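Local coordinates for protein probable adenylyl-sulfate kinase (Synechocystis sp., PDB 5CB8) that catalyses the ATP-dependent 3'-phosphorylation of adenosine 5'-phosphosulfate to 3'-phosphoadenylyl sulfate, the activated sulfate of sulfur metabolism, at residues L49-G61 against V89-S103. Sequence-based numbering, arbitrary orientation.
Sequences LRDSGYRLEVLDG and VSHLLTRNGVIVLVS. With ACT (acetate ion), chain J.
R55 O accepts the N-H of I99 (N to O 3.2 Å) and opens a ladder of six backbone hydrogen bonds that zips strand 56-60 to strand 99-103 in parallel. Through it the N-H and C=O groups of E57 and L59 are all used: E57 N and L59 N donate to I99 O and L101 O, while E57 O and L59 O accept from L101 N and S103 N. G61 N closes the ladder on S103 O at 2.7 Å, a nearly straight bond (174°), just where the chain reaches the adenosine-5'-phosphosulfate pocket. There a water donates to D60 OD1 at 2.7 Å and is hydrogen-bonded to S103 OG at 2.9 Å; D60 OD1 also caps D62 N.

At the other end R55, with CG anti to the backbone N (chi1 -153°) and its chain bent further out, brings its guanidinium to G97 O, which lies over one face, offset toward the rim. NH1 bonds N96 O at 3.2 Å, tilted 21° from the guanidinium plane. G97, at positive phi, is the C-prime residue of the Schellman motif ending helix 76-94: V98 N bonds L93 O and G97 N bonds T94 O. E57 lays CB and CG against L93 CD1; its OE1 makes a salt bridge to R95 of the second subunit, and OE2 accepts from N96 of that subunit. On the same sheet face L59 CD1 rests 3.4 Å from S90 OG, which is bonded to I86 O, and also touches V89 and V100.

On the other face I99 and L101 meet L49 CD1 of helix 38-50. The two helices thus flank the sheet. Strand 56-60, outermost on its side of the chain's own sheet, helix 76-94 and strand 99-103 form a beta-alpha-beta crossover of the P-loop kinase fold, and strand 99-103 pairs onward with strand 26-31, leading into the P-loop.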
ATOM      1  N   LEU B  49     -14.818   4.082  16.219  1.00 27.34           N
ATOM      2  CA  LEU B  49     -14.559   5.121  15.231  1.00 26.33           C
ATOM      3  C   LEU B  49     -15.589   5.104  14.102  1.00 30.78           C
ATOM      4  O   LEU B  49     -16.119   6.155  13.721  1.00 35.21           O
ATOM      5  CB  LEU B  49     -13.146   4.966  14.672  1.00 24.59           C
ATOM      6  CG  LEU B  49     -12.021   5.399  15.612  1.00 26.35           C
ATOM      7  CD1 LEU B  49     -10.665   4.932  15.095  1.00 23.84           C
ATOM      8  CD2 LEU B  49     -12.027   6.902  15.761  1.00 27.26           C
ATOM      9  N   ARG B  50     -15.875   3.914  13.573  1.00 27.97           N
ATOM     10  CA  ARG B  50     -16.839   3.782  12.481  1.00 38.92           C
ATOM     11  C   ARG B  50     -18.234   4.214  12.913  1.00 39.63           C
ATOM     12  O   ARG B  50     -18.965   4.829  12.135  1.00 38.72           O
ATOM     13  CB  ARG B  50     -16.877   2.350  11.934  1.00 33.92           C
ATOM     14  CG  ARG B  50     -15.634   1.946  11.141  1.00 40.27           C
ATOM     15  CD  ARG B  50     -15.953   0.888  10.071  1.00 54.49           C
ATOM     16  NE  ARG B  50     -14.792   0.049   9.765  1.00 53.88           N
ATOM     17  CZ  ARG B  50     -13.918   0.286   8.788  1.00 58.33           C
ATOM     18  NH1 ARG B  50     -14.058   1.345   7.998  1.00 61.86           N
ATOM     19  NH2 ARG B  50     -12.897  -0.539   8.598  1.00 61.26           N
ATOM     20  N   ASP B  51     -18.596   3.907  14.156  1.00 41.59           N
ATOM     21  CA  ASP B  51     -19.915   4.276  14.672  1.00 49.17           C
ATOM     22  C   ASP B  51     -20.059   5.782  14.904  1.00 45.39           C
ATOM     23  O   ASP B  51     -21.159   6.275  15.156  1.00 48.28           O
ATOM     24  CB  ASP B  51     -20.236   3.500  15.956  1.00 51.37           C
ATOM     25  CG  ASP B  51     -20.504   2.020  15.700  1.00 55.98           C
ATOM     26  OD1 ASP B  51     -20.646   1.621  14.520  1.00 54.54           O
ATOM     27  OD2 ASP B  51     -20.586   1.255  16.687  1.00 57.00           O
ATOM     28  N   SER B  52     -18.949   6.510  14.815  1.00 35.34           N
ATOM     29  CA  SER B  52     -18.977   7.964  14.957  1.00 38.90           C
ATOM     30  C   SER B  52     -18.836   8.668  13.607  1.00 39.79           C
ATOM     31  O   SER B  52     -18.856   9.904  13.531  1.00 39.79           O
ATOM     32  CB  SER B  52     -17.896   8.437  15.932  1.00 41.96           C
ATOM     33  OG  SER B  52     -18.264   8.147  17.267  1.00 48.01           O
ATOM     34  N   GLY B  53     -18.689   7.879  12.544  1.00 36.71           N
ATOM     35  CA  GLY B  53     -18.691   8.422  11.199  1.00 37.56           C
ATOM     36  C   GLY B  53     -17.313   8.633  10.617  1.00 36.36           C
ATOM     37  O   GLY B  53     -17.176   9.213   9.537  1.00 36.74           O
ATOM     38  N   TYR B  54     -16.289   8.158  11.321  1.00 30.68           N
ATOM     39  CA  TYR B  54     -14.922   8.343  10.860  1.00 31.30           C
ATOM     40  C   TYR B  54     -14.534   7.360   9.762  1.00 35.53           C
ATOM     41  O   TYR B  54     -15.043   6.233   9.700  1.00 28.16           O
ATOM     42  CB  TYR B  54     -13.929   8.312  12.029  1.00 29.52           C
ATOM     43  CG  TYR B  54     -14.131   9.482  12.959  1.00 30.73           C
ATOM     44  CD1 TYR B  54     -13.718  10.760  12.596  1.00 36.85           C
ATOM     45  CD2 TYR B  54     -14.759   9.320  14.187  1.00 32.71           C
ATOM     46  CE1 TYR B  54     -13.922  11.837  13.433  1.00 38.83           C
ATOM     47  CE2 TYR B  54     -14.964  10.391  15.032  1.00 36.66           C
ATOM     48  CZ  TYR B  54     -14.544  11.645  14.650  1.00 38.04           C
ATOM     49  OH  TYR B  54     -14.748  12.714  15.495  1.00 40.38           O
ATOM     50  N   ARG B  55     -13.629   7.832   8.907  1.00 33.73           N
ATOM     51  CA  ARG B  55     -13.173   7.168   7.691  1.00 35.65           C
ATOM     52  C   ARG B  55     -11.858   6.476   8.027  1.00 34.11           C
ATOM     53  O   ARG B  55     -10.865   7.151   8.298  1.00 25.27           O
ATOM     54  CB  ARG B  55     -12.894   8.266   6.660  1.00 48.14           C
ATOM     55  CG  ARG B  55     -13.006   7.904   5.194  1.00 60.48           C
ATOM     56  CD  ARG B  55     -12.019   8.746   4.352  1.00 66.28           C
ATOM     57  NE  ARG B  55     -11.936  10.159   4.746  1.00 65.64           N
ATOM     58  CZ  ARG B  55     -11.025  11.017   4.283  1.00 55.29           C
ATOM     59  NH1 ARG B  55     -10.112  10.613   3.406  1.00 44.66           N
ATOM     60  NH2 ARG B  55     -11.022  12.283   4.689  1.00 48.73           N
ATOM     61  N   LEU B  56     -11.825   5.145   8.020  1.00 23.94           N
ATOM     62  CA  LEU B  56     -10.608   4.456   8.446  1.00 24.09           C
ATOM     63  C   LEU B  56     -10.219   3.248   7.597  1.00 21.97           C
ATOM     64  O   LEU B  56     -11.016   2.744   6.799  1.00 23.47           O
ATOM     65  CB  LEU B  56     -10.698   4.068   9.927  1.00 27.51           C
ATOM     66  CG  LEU B  56     -11.664   2.974  10.368  1.00 37.53           C
ATOM     67  CD1 LEU B  56     -11.019   1.600  10.288  1.00 43.87           C
ATOM     68  CD2 LEU B  56     -12.136   3.236  11.779  1.00 36.56           C
ATOM     69  N   GLU B  57      -8.976   2.809   7.779  1.00 17.86           N
ATOM     70  CA  GLU B  57      -8.479   1.561   7.201  1.00 19.04           C
ATOM     71  C   GLU B  57      -7.722   0.816   8.282  1.00 21.06           C
ATOM     72  O   GLU B  57      -7.032   1.430   9.095  1.00 18.98           O
ATOM     73  CB  GLU B  57      -7.546   1.829   6.011  1.00 17.77           C
ATOM     74  CG  GLU B  57      -8.239   2.435   4.775  1.00 17.21           C
ATOM     75  CD  GLU B  57      -9.286   1.509   4.171  1.00 21.95           C
ATOM     76  OE1 GLU B  57      -9.232   0.281   4.418  1.00 21.21           O
ATOM     77  OE2 GLU B  57     -10.169   2.012   3.440  1.00 20.06           O
ATOM     78  N   VAL B  58      -7.852  -0.505   8.306  1.00 19.32           N
ATOM     79  CA  VAL B  58      -7.107  -1.313   9.272  1.00 18.59           C
ATOM     80  C   VAL B  58      -6.042  -2.100   8.537  1.00 22.33           C
ATOM     81  O   VAL B  58      -6.332  -2.724   7.517  1.00 15.87           O
ATOM     82  CB  VAL B  58      -8.030  -2.297  10.000  1.00 20.83           C
ATOM     83  CG1 VAL B  58      -7.227  -3.190  10.947  1.00 21.17           C
ATOM     84  CG2 VAL B  58      -9.089  -1.535  10.766  1.00 18.85           C
ATOM     85  N   LEU B  59      -4.806  -2.042   9.032  1.00 14.89           N
ATOM     86  CA  LEU B  59      -3.734  -2.872   8.496  1.00 14.30           C
ATOM     87  C   LEU B  59      -3.236  -3.766   9.626  1.00 17.79           C
ATOM     88  O   LEU B  59      -2.427  -3.348  10.456  1.00 14.89           O
ATOM     89  CB  LEU B  59      -2.605  -2.007   7.908  1.00 15.69           C
ATOM     90  CG  LEU B  59      -2.986  -1.113   6.709  1.00 14.36           C
ATOM     91  CD1 LEU B  59      -1.834  -0.174   6.334  1.00 17.03           C
ATOM     92  CD2 LEU B  59      -3.396  -1.953   5.497  1.00 15.28           C
ATOM     93  N   ASP B  60      -3.764  -4.987   9.667  1.00 18.84           N
ATOM     94  CA  ASP B  60      -3.439  -5.974  10.688  1.00 15.46           C
ATOM     95  C   ASP B  60      -2.358  -6.888  10.127  1.00 18.27           C
ATOM     96  O   ASP B  60      -2.552  -7.510   9.074  1.00 17.39           O
ATOM     97  CB  ASP B  60      -4.714  -6.772  10.998  1.00 18.34           C
ATOM     98  CG  ASP B  60      -4.534  -7.810  12.111  1.00 28.49           C
ATOM     99  OD1 ASP B  60      -3.395  -8.196  12.445  1.00 21.73           O
ATOM    100  OD2 ASP B  60      -5.571  -8.264  12.639  1.00 36.38           O
ATOM    101  N   GLY B  61      -1.226  -6.978  10.826  1.00 14.51           N
ATOM    102  CA  GLY B  61      -0.116  -7.810  10.379  1.00 13.92           C
ATOM    103  C   GLY B  61      -0.499  -9.223   9.959  1.00 16.16           C
ATOM    104  O   GLY B  61      -0.022  -9.719   8.923  1.00 18.56           O
ATOM    105  N   VAL B  89       2.161   2.167   3.047  1.00 13.50           N
ATOM    106  CA  VAL B  89       0.739   2.273   2.766  1.00 14.71           C
ATOM    107  C   VAL B  89       0.070   3.178   3.795  1.00 14.81           C
ATOM    108  O   VAL B  89      -0.788   3.991   3.441  1.00 14.70           O
ATOM    109  CB  VAL B  89       0.082   0.880   2.776  1.00 13.77           C
ATOM    110  CG1 VAL B  89      -1.428   0.978   2.560  1.00 14.12           C
ATOM    111  CG2 VAL B  89       0.725  -0.005   1.708  1.00 13.86           C
ATOM    112  N   SER B  90       0.464   3.041   5.062  1.00 15.48           N
ATOM    113  CA  SER B  90      -0.099   3.877   6.130  1.00 15.86           C
ATOM    114  C   SER B  90       0.172   5.354   5.872  1.00 17.07           C
ATOM    115  O   SER B  90      -0.682   6.214   6.114  1.00 16.94           O
ATOM    116  CB  SER B  90       0.496   3.499   7.494  1.00 16.23           C
ATOM    117  OG  SER B  90       0.185   2.158   7.827  1.00 17.34           O
ATOM    118  N   HIS B  91       1.376   5.645   5.397  1.00 13.94           N
ATOM    119  CA  HIS B  91       1.757   7.014   5.074  1.00 16.40           C
ATOM    120  C   HIS B  91       0.883   7.608   3.969  1.00 17.92           C
ATOM    121  O   HIS B  91       0.377   8.727   4.108  1.00 15.81           O
ATOM    122  CB  HIS B  91       3.218   7.045   4.645  1.00 17.69           C
ATOM    123  CG  HIS B  91       3.746   8.420   4.392  1.00 18.96           C
ATOM    124  ND1 HIS B  91       4.826   8.658   3.569  1.00 21.26           N
ATOM    125  CD2 HIS B  91       3.349   9.631   4.856  1.00 18.49           C
ATOM    126  CE1 HIS B  91       5.073   9.956   3.535  1.00 21.66           C
ATOM    127  NE2 HIS B  91       4.190  10.569   4.305  1.00 20.37           N
ATOM    128  N   LEU B  92       0.701   6.877   2.869  1.00 17.75           N
ATOM    129  CA  LEU B  92      -0.126   7.394   1.772  1.00 15.34           C
ATOM    130  C   LEU B  92      -1.560   7.666   2.224  1.00 15.56           C
ATOM    131  O   LEU B  92      -2.162   8.680   1.845  1.00 16.58           O
ATOM    132  CB  LEU B  92      -0.122   6.441   0.570  1.00 15.38           C
ATOM    133  CG  LEU B  92       1.230   6.186  -0.083  1.00 19.54           C
ATOM    134  CD1 LEU B  92       1.075   5.362  -1.372  1.00 19.91           C
ATOM    135  CD2 LEU B  92       1.919   7.500  -0.358  1.00 17.39           C
ATOM    136  N   LEU B  93      -2.108   6.774   3.044  1.00 15.48           N
ATOM    137  CA  LEU B  93      -3.479   6.955   3.523  1.00 16.73           C
ATOM    138  C   LEU B  93      -3.565   8.131   4.495  1.00 16.24           C
ATOM    139  O   LEU B  93      -4.464   8.964   4.399  1.00 19.38           O
ATOM    140  CB  LEU B  93      -4.000   5.666   4.180  1.00 15.43           C
ATOM    141  CG  LEU B  93      -4.287   4.511   3.212  1.00 18.40           C
ATOM    142  CD1 LEU B  93      -4.388   3.183   3.961  1.00 15.14           C
ATOM    143  CD2 LEU B  93      -5.579   4.792   2.431  1.00 16.20           C
ATOM    144  N   THR B  94      -2.619   8.195   5.426  1.00 16.57           N
ATOM    145  CA  THR B  94      -2.615   9.245   6.450  1.00 16.07           C
ATOM    146  C   THR B  94      -2.519  10.637   5.849  1.00 20.99           C
ATOM    147  O   THR B  94      -3.239  11.555   6.258  1.00 17.88           O
ATOM    148  CB  THR B  94      -1.443   9.033   7.422  1.00 16.03           C
ATOM    149  OG1 THR B  94      -1.593   7.766   8.068  1.00 18.52           O
ATOM    150  CG2 THR B  94      -1.395  10.134   8.476  1.00 17.40           C
ATOM    151  N   ARG B  95      -1.639  10.807   4.869  1.00 16.56           N
ATOM    152  CA  ARG B  95      -1.456  12.135   4.298  1.00 20.47           C
ATOM    153  C   ARG B  95      -2.633  12.539   3.422  1.00 21.15           C
ATOM    154  O   ARG B  95      -2.704  13.680   2.975  1.00 18.99           O
ATOM    155  CB  ARG B  95      -0.119  12.252   3.548  1.00 22.08           C
ATOM    156  CG  ARG B  95      -0.044  11.572   2.185  1.00 19.51           C
ATOM    157  CD  ARG B  95       1.410  11.628   1.702  1.00 25.86           C
ATOM    158  NE  ARG B  95       1.616  11.165   0.331  1.00 21.72           N
ATOM    159  CZ  ARG B  95       2.819  11.082  -0.235  1.00 25.44           C
ATOM    160  NH1 ARG B  95       3.897  11.437   0.457  1.00 25.92           N
ATOM    161  NH2 ARG B  95       2.950  10.651  -1.486  1.00 21.99           N
ATOM    162  N   ASN B  96      -3.565  11.614   3.197  1.00 21.71           N
ATOM    163  CA  ASN B  96      -4.802  11.952   2.490  1.00 19.93           C
ATOM    164  C   ASN B  96      -6.033  11.953   3.401  1.00 21.37           C
ATOM    165  O   ASN B  96      -7.166  11.817   2.930  1.00 25.72           O
ATOM    166  CB  ASN B  96      -5.009  11.040   1.281  1.00 20.31           C
ATOM    167  CG  ASN B  96      -4.046  11.360   0.158  1.00 21.59           C
ATOM    168  OD1 ASN B  96      -4.226  12.343  -0.557  1.00 22.60           O
ATOM    169  ND2 ASN B  96      -3.002  10.549   0.015  1.00 17.50           N
ATOM    170  N   GLY B  97      -5.806  12.116   4.702  1.00 21.72           N
ATOM    171  CA  GLY B  97      -6.902  12.330   5.637  1.00 22.85           C
ATOM    172  C   GLY B  97      -7.480  11.095   6.307  1.00 22.74           C
ATOM    173  O   GLY B  97      -8.390  11.210   7.132  1.00 22.01           O
ATOM    174  N   VAL B  98      -6.956   9.919   5.972  1.00 19.87           N
ATOM    175  CA  VAL B  98      -7.491   8.670   6.514  1.00 20.24           C
ATOM    176  C   VAL B  98      -6.907   8.337   7.894  1.00 23.21           C
ATOM    177  O   VAL B  98      -5.724   8.580   8.158  1.00 19.99           O
ATOM    178  CB  VAL B  98      -7.229   7.494   5.549  1.00 23.64           C
ATOM    179  CG1 VAL B  98      -7.933   6.238   6.024  1.00 21.76           C
ATOM    180  CG2 VAL B  98      -7.702   7.840   4.146  1.00 19.23           C
ATOM    181  N   ILE B  99      -7.744   7.796   8.778  1.00 18.25           N
ATOM    182  CA  ILE B  99      -7.277   7.275  10.055  1.00 19.19           C
ATOM    183  C   ILE B  99      -6.864   5.824   9.821  1.00 21.81           C
ATOM    184  O   ILE B  99      -7.677   5.006   9.394  1.00 19.77           O
ATOM    185  CB  ILE B  99      -8.386   7.335  11.127  1.00 20.91           C
ATOM    186  CG1 ILE B  99      -8.674   8.787  11.522  1.00 23.25           C
ATOM    187  CG2 ILE B  99      -7.991   6.528  12.356  1.00 22.60           C
ATOM    188  CD1 ILE B  99      -9.892   8.954  12.437  1.00 24.94           C
ATOM    189  N   VAL B 100      -5.597   5.508  10.073  1.00 16.46           N
ATOM    190  CA  VAL B 100      -5.086   4.168   9.804  1.00 15.77           C
ATOM    191  C   VAL B 100      -4.801   3.444  11.111  1.00 19.99           C
ATOM    192  O   VAL B 100      -4.049   3.947  11.952  1.00 16.95           O
ATOM    193  CB  VAL B 100      -3.787   4.231   8.975  1.00 15.00           C
ATOM    194  CG1 VAL B 100      -3.317   2.816   8.601  1.00 14.45           C
ATOM    195  CG2 VAL B 100      -4.011   5.066   7.724  1.00 19.75           C
ATOM    196  N   LEU B 101      -5.413   2.275  11.293  1.00 17.17           N
ATOM    197  CA  LEU B 101      -5.149   1.457  12.480  1.00 15.87           C
ATOM    198  C   LEU B 101      -4.202   0.335  12.097  1.00 17.54           C
ATOM    199  O   LEU B 101      -4.571  -0.543  11.321  1.00 19.13           O
ATOM    200  CB  LEU B 101      -6.447   0.838  13.019  1.00 16.81           C
ATOM    201  CG  LEU B 101      -7.361   1.638  13.948  1.00 33.22           C
ATOM    202  CD1 LEU B 101      -7.489   3.073  13.526  1.00 29.10           C
ATOM    203  CD2 LEU B 101      -8.739   0.996  14.044  1.00 30.54           C
ATOM    204  N   VAL B 102      -2.988   0.356  12.638  1.00 14.53           N
ATOM    205  CA  VAL B 102      -2.026  -0.716  12.368  1.00 13.89           C
ATOM    206  C   VAL B 102      -1.895  -1.605  13.591  1.00 14.65           C
ATOM    207  O   VAL B 102      -1.791  -1.112  14.719  1.00 15.34           O
ATOM    208  CB  VAL B 102      -0.645  -0.157  12.005  1.00 13.31           C
ATOM    209  CG1 VAL B 102       0.381  -1.302  11.844  1.00 12.81           C
ATOM    210  CG2 VAL B 102      -0.730   0.665  10.718  1.00 14.99           C
ATOM    211  N   SER B 103      -1.926  -2.916  13.373  1.00 13.94           N
ATOM    212  CA  SER B 103      -1.683  -3.868  14.445  1.00 14.08           C
ATOM    213  C   SER B 103      -0.594  -4.816  13.966  1.00 15.53           C
ATOM    214  O   SER B 103      -0.829  -5.640  13.081  1.00 15.43           O
ATOM    215  CB  SER B 103      -2.948  -4.663  14.763  1.00 19.12           C
ATOM    216  OG  SER B 103      -2.705  -5.609  15.794  1.00 19.87           O
TER
HETATM  217  C   ACT J 304       3.724  14.058   3.691  1.00 32.95           C
HETATM  218  O   ACT J 304       3.034  15.031   3.316  1.00 46.18           O
HETATM  219  OXT ACT J 304       4.479  13.542   2.836  1.00 37.00           O
HETATM  220  CH3 ACT J 304       3.634  13.535   5.088  1.00 22.19           C
HETATM  221  O   HOH W   1      -2.041  -8.193  14.733  1.00 23.53           O